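Side-chain contacts in hemoglobin subunit beta (Mustelus griseus, PDB 1GCV), which carries oxygen from the gills to the peripheral tissues as the heme-bearing beta chain of an alpha2-beta2 tetramer: residues 73-78 with 128-133; 80-83 with 87-90. All blocks are in the same frame, centred on the assembly; numbering follows the deposited sequence.

Contact 1 of 2, residues 73-78 with 128-133; sequences TLFKDL and IDAISK. With HEM (protoporphyrin IX containing Fe), chain F.
F75 and L78 meet A130 and I131 where the short helix 71-74 and the proximal-side helix 76-86 of the globin fold pass the end of helix 114-132, the last helix of the chain. The contact between the two segments is apolar. CD1 of F75 lies 4.1 Å from CB of A130, and the same CD1 is 4.3 Å from CB of I131, so one ortho carbon of the ring touches two successive residues. F75 stands between the two helices at the N-cap position of helix 76-86; its CG is anti to the carbonyl carbon (chi1 -84°), which sends the ring under L78. CD2 of L78 sits over the centre of one ring face, 3.9 Å above its plane. A60 and A64 of helix 50-66 also pack against F75.

L78 and I131 cross obliquely and join the contact to the heme. CG of L78 comes within 4.0 Å of CD1 of I131. CD1 of L78 reaches the methyl CMA of the heme at 3.5 Å, while CD1 of I131 lies 3.8 Å from the pyrrole carbon C2B. I131 is extended, with CG1 anti to the backbone N (chi1 -153°), and this carries its terminal methyl to the porphyrin.

Polar bonds act within or just beyond the segments. The carboxylate of D129 forms a salt bridge with K72. Near the C-terminal part of helix 114-132, OG of S132 donates to O of I128 at 2.9 Å, the hydroxyl oxygen standing 32° off the plane of that carbonyl.

Contact 2 of 2, residues 80-83 with 87-90; sequences KKHA and HVDP. With HEM (protoporphyrin IX containing Fe), chain F.
With CG anti to the carbonyl carbon (chi1 -80°), H82 extends its imidazole from helix 76-86 to the heme, while V88, its CG1 anti to the backbone N (chi1 175°), sets both methyls against the porphyrin. NE2 of H82 binds the heme iron at 2.2 Å, and the porphyrin atom C4A lies at the edge of the imidazole, in its plane. ND1 is hydrogen-bonded to O of L78, one turn earlier, which fixes the rotation of the ring and may make it a stronger electron donor to the iron. CG2 of V88 packs 3.9 Å from CD2 of H82, and CG1 of V88 touches the vinyl carbon CAC of the heme at 3.5 Å. This is the proximal side of the globin heme pocket, where the helix bearing the iron ligand ends and the chain turns toward helix 93-108. H87 leaves helical geometry with positive phi, and N of V88 then donates to O of H82 at 3.0 Å, a nearly straight bond (165°). CD2 of H87 lies 3.3 Å from O of A83. At the pocket rim the bent chain of K81 brings NZ to the heme propionate oxygen O2A, a hydrogen bond of 3.1 Å.

In the fold
Contacts 1 and 2 share helix 76-86, and their centres are about 10 Å apart. Along the chain, both segments of contact 2 fall between those of contact 1: residues 73-78 come first, then 80-83 and 87-90, and finally 128-133. The two touch directly, through I131 against H82 and S132 against P90, and both reach the heme. Contact 1 sets the start of helix 76-86 against the end of helix 114-132, whereas contact 2 joins the middle of that first helix to the loop before helix 93-108. There D89 hydrogen-bonds Y42 and N97 of a neighbouring subunit, placing the proximal heme pocket beside a subunit interface.

Contact 1 of 2, residues 73-78 with 128-133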
loop_
_atom_site.group_PDB
_atom_site.type_symbol
_atom_site.label_atom_id
_atom_site.label_comp_id
_atom_site.label_asym_id
_atom_site.label_seq_id
_atom_site.Cartn_x
_atom_site.Cartn_y
_atom_site.Cartn_z
ATOM N N THR B 73 -9.272 10.186 -20.851
ATOM C CA THR B 73 -9.743 11.427 -21.483
ATOM C C THR B 73 -11.186 11.738 -21.083
ATOM O O THR B 73 -11.557 12.894 -20.886
ATOM C CB THR B 73 -9.677 11.366 -23.045
ATOM O OG1 THR B 73 -9.018 10.168 -23.469
ATOM C CG2 THR B 73 -8.920 12.561 -23.590
ATOM N N LEU B 74 -11.988 10.689 -20.960
ATOM C CA LEU B 74 -13.391 10.812 -20.587
ATOM C C LEU B 74 -13.588 11.309 -19.151
ATOM O O LEU B 74 -14.522 12.058 -18.879
ATOM C CB LEU B 74 -14.076 9.453 -20.768
ATOM C CG LEU B 74 -15.529 9.288 -20.323
ATOM C CD1 LEU B 74 -16.467 9.652 -21.473
ATOM C CD2 LEU B 74 -15.761 7.854 -19.866
ATOM N N PHE B 75 -12.705 10.897 -18.240
ATOM C CA PHE B 75 -12.799 11.280 -16.828
ATOM C C PHE B 75 -11.922 12.477 -16.444
ATOM O O PHE B 75 -11.780 12.787 -15.261
ATOM C CB PHE B 75 -12.419 10.086 -15.929
ATOM C CG PHE B 75 -13.547 9.113 -15.668
ATOM C CD1 PHE B 75 -13.358 8.039 -14.806
ATOM C CD2 PHE B 75 -14.787 9.258 -16.282
ATOM C CE1 PHE B 75 -14.381 7.124 -14.559
ATOM C CE2 PHE B 75 -15.817 8.348 -16.042
ATOM C CZ PHE B 75 -15.609 7.278 -15.177
ATOM N N LYS B 76 -11.340 13.155 -17.427
ATOM C CA LYS B 76 -10.476 14.293 -17.125
ATOM C C LYS B 76 -11.142 15.350 -16.248
ATOM O O LYS B 76 -10.557 15.804 -15.265
ATOM C CB LYS B 76 -9.971 14.943 -18.416
ATOM C CG LYS B 76 -8.525 15.404 -18.331
ATOM C CD LYS B 76 -8.317 16.724 -19.053
ATOM C CE LYS B 76 -8.069 16.504 -20.543
ATOM N NZ LYS B 76 -7.190 15.323 -20.811
ATOM N N ASP B 77 -12.363 15.741 -16.602
ATOM C CA ASP B 77 -13.089 16.747 -15.838
ATOM C C ASP B 77 -13.584 16.211 -14.507
ATOM O O ASP B 77 -13.545 16.914 -13.500
ATOM C CB ASP B 77 -14.271 17.270 -16.647
ATOM C CG ASP B 77 -13.868 18.357 -17.617
ATOM O OD1 ASP B 77 -12.855 19.048 -17.357
ATOM O OD2 ASP B 77 -14.563 18.518 -18.640
ATOM N N LEU B 78 -14.067 14.972 -14.507
ATOM C CA LEU B 78 -14.556 14.334 -13.287
ATOM C C LEU B 78 -13.403 14.268 -12.290
ATOM O O LEU B 78 -13.583 14.458 -11.087
ATOM C CB LEU B 78 -15.055 12.920 -13.596
ATOM C CG LEU B 78 -15.686 12.131 -12.451
ATOM C CD1 LEU B 78 -16.788 12.952 -11.838
ATOM C CD2 LEU B 78 -16.235 10.814 -12.969
ATOM N N ILE B 128 -9.724 3.880 -11.405
ATOM C CA ILE B 128 -9.073 4.595 -10.297
ATOM C C ILE B 128 -7.964 5.492 -10.855
ATOM O O ILE B 128 -7.793 6.631 -10.434
ATOM C CB ILE B 128 -8.413 3.614 -9.283
ATOM C CG1 ILE B 128 -9.465 2.704 -8.642
ATOM C CG2 ILE B 128 -7.662 4.396 -8.224
ATOM C CD1 ILE B 128 -10.506 3.423 -7.831
ATOM N N ASP B 129 -7.208 4.951 -11.803
ATOM C CA ASP B 129 -6.109 5.662 -12.443
ATOM C C ASP B 129 -6.610 6.871 -13.232
ATOM O O ASP B 129 -6.030 7.946 -13.160
ATOM C CB ASP B 129 -5.347 4.694 -13.359
ATOM C CG ASP B 129 -4.460 5.404 -14.366
ATOM O OD1 ASP B 129 -4.794 5.393 -15.574
ATOM O OD2 ASP B 129 -3.425 5.967 -13.952
ATOM N N ALA B 130 -7.696 6.696 -13.976
ATOM C CA ALA B 130 -8.258 7.783 -14.769
ATOM C C ALA B 130 -8.781 8.908 -13.879
ATOM O O ALA B 130 -8.552 10.080 -14.153
ATOM C CB ALA B 130 -9.385 7.253 -15.658
ATOM N N ILE B 131 -9.470 8.547 -12.803
ATOM C CA ILE B 131 -10.040 9.543 -11.900
ATOM C C ILE B 131 -9.032 10.161 -10.916
ATOM O O ILE B 131 -9.334 11.165 -10.273
ATOM C CB ILE B 131 -11.254 8.946 -11.128
ATOM C CG1 ILE B 131 -12.223 10.063 -10.727
ATOM C CG2 ILE B 131 -10.779 8.160 -9.913
ATOM C CD1 ILE B 131 -13.562 9.557 -10.236
ATOM N N SER B 132 -7.839 9.573 -10.825
ATOM C CA SER B 132 -6.777 10.061 -9.938
ATOM C C SER B 132 -5.751 10.884 -10.715
ATOM O O SER B 132 -4.897 11.538 -10.128
ATOM C CB SER B 132 -6.046 8.886 -9.272
ATOM O OG SER B 132 -6.847 8.263 -8.285
ATOM N N LYS B 133 -5.846 10.840 -12.036
ATOM C CA LYS B 133 -4.931 11.546 -12.931
ATOM C C LYS B 133 -4.748 13.054 -12.710
ATOM O O LYS B 133 -3.622 13.538 -12.619
ATOM C CB LYS B 133 -5.361 11.309 -14.387
ATOM C CG LYS B 133 -4.253 11.480 -15.402
ATOM C CD LYS B 133 -3.239 10.361 -15.278
ATOM C CE LYS B 133 -3.416 9.335 -16.381
ATOM N NZ LYS B 133 -3.247 9.947 -17.734
HETATM C CHA HEM F . -19.490 13.391 -6.995
HETATM C CHB HEM F . -18.146 9.673 -9.825
HETATM C CHC HEM F . -15.745 7.741 -6.056
HETATM C CHD HEM F . -17.012 11.506 -3.264
HETATM C C1A HEM F . -19.341 12.513 -8.074
HETATM C C2A HEM F . -19.987 12.667 -9.359
HETATM C C3A HEM F . -19.605 11.637 -10.143
HETATM C C4A HEM F . -18.742 10.816 -9.342
HETATM C CMA HEM F . -19.957 11.416 -11.606
HETATM C CAA HEM F . -20.921 13.767 -9.788
HETATM C CBA HEM F . -20.087 14.884 -10.359
HETATM C CGA HEM F . -20.777 16.220 -10.257
HETATM O O1A HEM F . -20.877 16.913 -11.290
HETATM O O2A HEM F . -21.219 16.580 -9.143
HETATM C C1B HEM F . -17.320 8.870 -9.071
HETATM C C2B HEM F . -16.783 7.626 -9.573
HETATM C C3B HEM F . -16.149 7.025 -8.497
HETATM C C4B HEM F . -16.258 7.962 -7.350
HETATM C CMB HEM F . -16.878 7.138 -11.031
HETATM C CAB HEM F . -15.608 5.734 -8.504
HETATM C CBB HEM F . -14.290 5.429 -8.101
HETATM C C1C HEM F . -15.849 8.625 -4.959
HETATM C C2C HEM F . -15.389 8.330 -3.592
HETATM C C3C HEM F . -15.685 9.437 -2.841
HETATM C C4C HEM F . -16.396 10.356 -3.716
HETATM C CMC HEM F . -14.788 7.025 -3.062
HETATM C CAC HEM F . -15.304 9.714 -1.518
HETATM C CBC HEM F . -15.412 8.813 -0.447
HETATM C C1D HEM F . -17.763 12.346 -4.057
HETATM C C2D HEM F . -18.436 13.510 -3.536
HETATM C C3D HEM F . -19.161 14.020 -4.561
HETATM C C4D HEM F . -18.881 13.211 -5.738
HETATM C CMD HEM F . -18.303 14.080 -2.131
HETATM C CAD HEM F . -20.128 15.198 -4.493
HETATM C CBD HEM F . -21.325 14.881 -3.615
HETATM C CGD HEM F . -22.603 15.521 -4.114
HETATM O O1D HEM F . -23.690 15.007 -3.766
HETATM O O2D HEM F . -22.519 16.531 -4.850
HETATM N NA HEM F . -18.541 11.372 -8.067
HETATM N NB HEM F . -16.964 9.106 -7.726
HETATM N NC HEM F . -16.466 9.885 -5.028
HETATM N ND HEM F . -18.010 12.171 -5.414
HETATM FE FE HEM F . -17.280 10.767 -6.640
#

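Contact 2 of 2, residues 80-83 with 87-90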
loop_
_atom_site.group_PDB
_atom_site.type_symbol
_atom_site.label_atom_id
_atom_site.label_comp_id
_atom_site.label_asym_id
_atom_site.label_seq_id
_atom_site.Cartn_x
_atom_site.Cartn_y
_atom_site.Cartn_z
ATOM N N LYS B 80 -10.751 16.329 -12.198
ATOM C CA LYS B 80 -10.443 17.678 -11.726
ATOM C C LYS B 80 -11.473 18.107 -10.695
ATOM O O LYS B 80 -11.149 18.818 -9.749
ATOM C CB LYS B 80 -10.439 18.675 -12.887
ATOM C CG LYS B 80 -9.317 18.447 -13.874
ATOM C CD LYS B 80 -9.233 19.568 -14.885
ATOM C CE LYS B 80 -7.782 19.902 -15.178
ATOM N NZ LYS B 80 -7.659 20.989 -16.187
ATOM N N LYS B 81 -12.713 17.669 -10.884
ATOM C CA LYS B 81 -13.795 17.993 -9.966
ATOM C C LYS B 81 -13.551 17.363 -8.591
ATOM O O LYS B 81 -13.835 17.979 -7.564
ATOM C CB LYS B 81 -15.129 17.503 -10.538
ATOM C CG LYS B 81 -16.282 17.526 -9.545
ATOM C CD LYS B 81 -17.274 18.636 -9.873
ATOM C CE LYS B 81 -17.854 19.274 -8.612
ATOM N NZ LYS B 81 -19.117 18.611 -8.159
ATOM N N HIS B 82 -13.026 16.140 -8.564
ATOM C CA HIS B 82 -12.755 15.466 -7.292
ATOM C C HIS B 82 -11.538 16.058 -6.585
ATOM O O HIS B 82 -11.502 16.138 -5.357
ATOM C CB HIS B 82 -12.522 13.968 -7.509
ATOM C CG HIS B 82 -13.780 13.168 -7.679
ATOM N ND1 HIS B 82 -14.469 13.234 -8.881
ATOM C CD2 HIS B 82 -14.414 12.373 -6.723
ATOM C CE1 HIS B 82 -15.560 12.509 -8.617
ATOM N NE2 HIS B 82 -15.575 11.992 -7.426
ATOM N N ALA B 83 -10.540 16.472 -7.363
ATOM C CA ALA B 83 -9.318 17.039 -6.803
ATOM C C ALA B 83 -9.455 18.478 -6.330
ATOM O O ALA B 83 -9.123 18.793 -5.190
ATOM C CB ALA B 83 -8.192 16.942 -7.821
ATOM N N HIS B 87 -12.225 17.802 -3.111
ATOM C CA HIS B 87 -11.081 17.486 -2.263
ATOM C C HIS B 87 -11.170 16.075 -1.684
ATOM O O HIS B 87 -10.986 15.869 -0.485
ATOM C CB HIS B 87 -10.964 18.522 -1.146
ATOM C CG HIS B 87 -10.636 19.891 -1.649
ATOM N ND1 HIS B 87 -11.532 20.935 -1.601
ATOM C CD2 HIS B 87 -9.534 20.366 -2.275
ATOM C CE1 HIS B 87 -10.997 21.997 -2.178
ATOM N NE2 HIS B 87 -9.785 21.678 -2.596
ATOM N N VAL B 88 -11.462 15.108 -2.548
ATOM C CA VAL B 88 -11.561 13.719 -2.139
ATOM C C VAL B 88 -10.159 13.125 -2.199
ATOM O O VAL B 88 -9.451 13.281 -3.194
ATOM C CB VAL B 88 -12.508 12.913 -3.077
ATOM C CG1 VAL B 88 -12.506 11.432 -2.697
ATOM C CG2 VAL B 88 -13.917 13.472 -2.987
ATOM N N ASP B 89 -9.754 12.470 -1.116
ATOM C CA ASP B 89 -8.444 11.831 -1.038
ATOM C C ASP B 89 -8.492 10.674 -2.039
ATOM O O ASP B 89 -9.261 9.731 -1.860
ATOM C CB ASP B 89 -8.220 11.322 0.391
ATOM C CG ASP B 89 -6.865 10.682 0.591
ATOM O OD1 ASP B 89 -6.462 10.517 1.761
ATOM O OD2 ASP B 89 -6.200 10.336 -0.405
ATOM N N PRO B 90 -7.667 10.729 -3.103
ATOM C CA PRO B 90 -7.661 9.666 -4.116
ATOM C C PRO B 90 -7.365 8.281 -3.563
ATOM O O PRO B 90 -7.638 7.274 -4.220
ATOM C CB PRO B 90 -6.605 10.124 -5.126
ATOM C CG PRO B 90 -5.757 11.084 -4.383
ATOM C CD PRO B 90 -6.664 11.764 -3.399
HETATM C CHA HEM F . -19.490 13.391 -6.995
HETATM C CHB HEM F . -18.146 9.673 -9.825
HETATM C CHC HEM F . -15.745 7.741 -6.056
HETATM C CHD HEM F . -17.012 11.506 -3.264
HETATM C C1A HEM F . -19.341 12.513 -8.074
HETATM C C2A HEM F . -19.987 12.667 -9.359
HETATM C C3A HEM F . -19.605 11.637 -10.143
HETATM C C4A HEM F . -18.742 10.816 -9.342
HETATM C CMA HEM F . -19.957 11.416 -11.606
HETATM C CAA HEM F . -20.921 13.767 -9.788
HETATM C CBA HEM F . -20.087 14.884 -10.359
HETATM C CGA HEM F . -20.777 16.220 -10.257
HETATM O O1A HEM F . -20.877 16.913 -11.290
HETATM O O2A HEM F . -21.219 16.580 -9.143
HETATM C C1B HEM F . -17.320 8.870 -9.071
HETATM C C2B HEM F . -16.783 7.626 -9.573
HETATM C C3B HEM F . -16.149 7.025 -8.497
HETATM C C4B HEM F . -16.258 7.962 -7.350
HETATM C CMB HEM F . -16.878 7.138 -11.031
HETATM C CAB HEM F . -15.608 5.734 -8.504
HETATM C CBB HEM F . -14.290 5.429 -8.101
HETATM C C1C HEM F . -15.849 8.625 -4.959
HETATM C C2C HEM F . -15.389 8.330 -3.592
HETATM C C3C HEM F . -15.685 9.437 -2.841
HETATM C C4C HEM F . -16.396 10.356 -3.716
HETATM C CMC HEM F . -14.788 7.025 -3.062
HETATM C CAC HEM F . -15.304 9.714 -1.518
HETATM C CBC HEM F . -15.412 8.813 -0.447
HETATM C C1D HEM F . -17.763 12.346 -4.057
HETATM C C2D HEM F . -18.436 13.510 -3.536
HETATM C C3D HEM F . -19.161 14.020 -4.561
HETATM C C4D HEM F . -18.881 13.211 -5.738
HETATM C CMD HEM F . -18.303 14.080 -2.131
HETATM C CAD HEM F . -20.128 15.198 -4.493
HETATM C CBD HEM F . -21.325 14.881 -3.615
HETATM C CGD HEM F . -22.603 15.521 -4.114
HETATM O O1D HEM F . -23.690 15.007 -3.766
HETATM O O2D HEM F . -22.519 16.531 -4.850
HETATM N NA HEM F . -18.541 11.372 -8.067
HETATM N NB HEM F . -16.964 9.106 -7.726
HETATM N NC HEM F . -16.466 9.885 -5.028
HETATM N ND HEM F . -18.010 12.171 -5.414
HETATM FE FE HEM F . -17.280 10.767 -6.640
#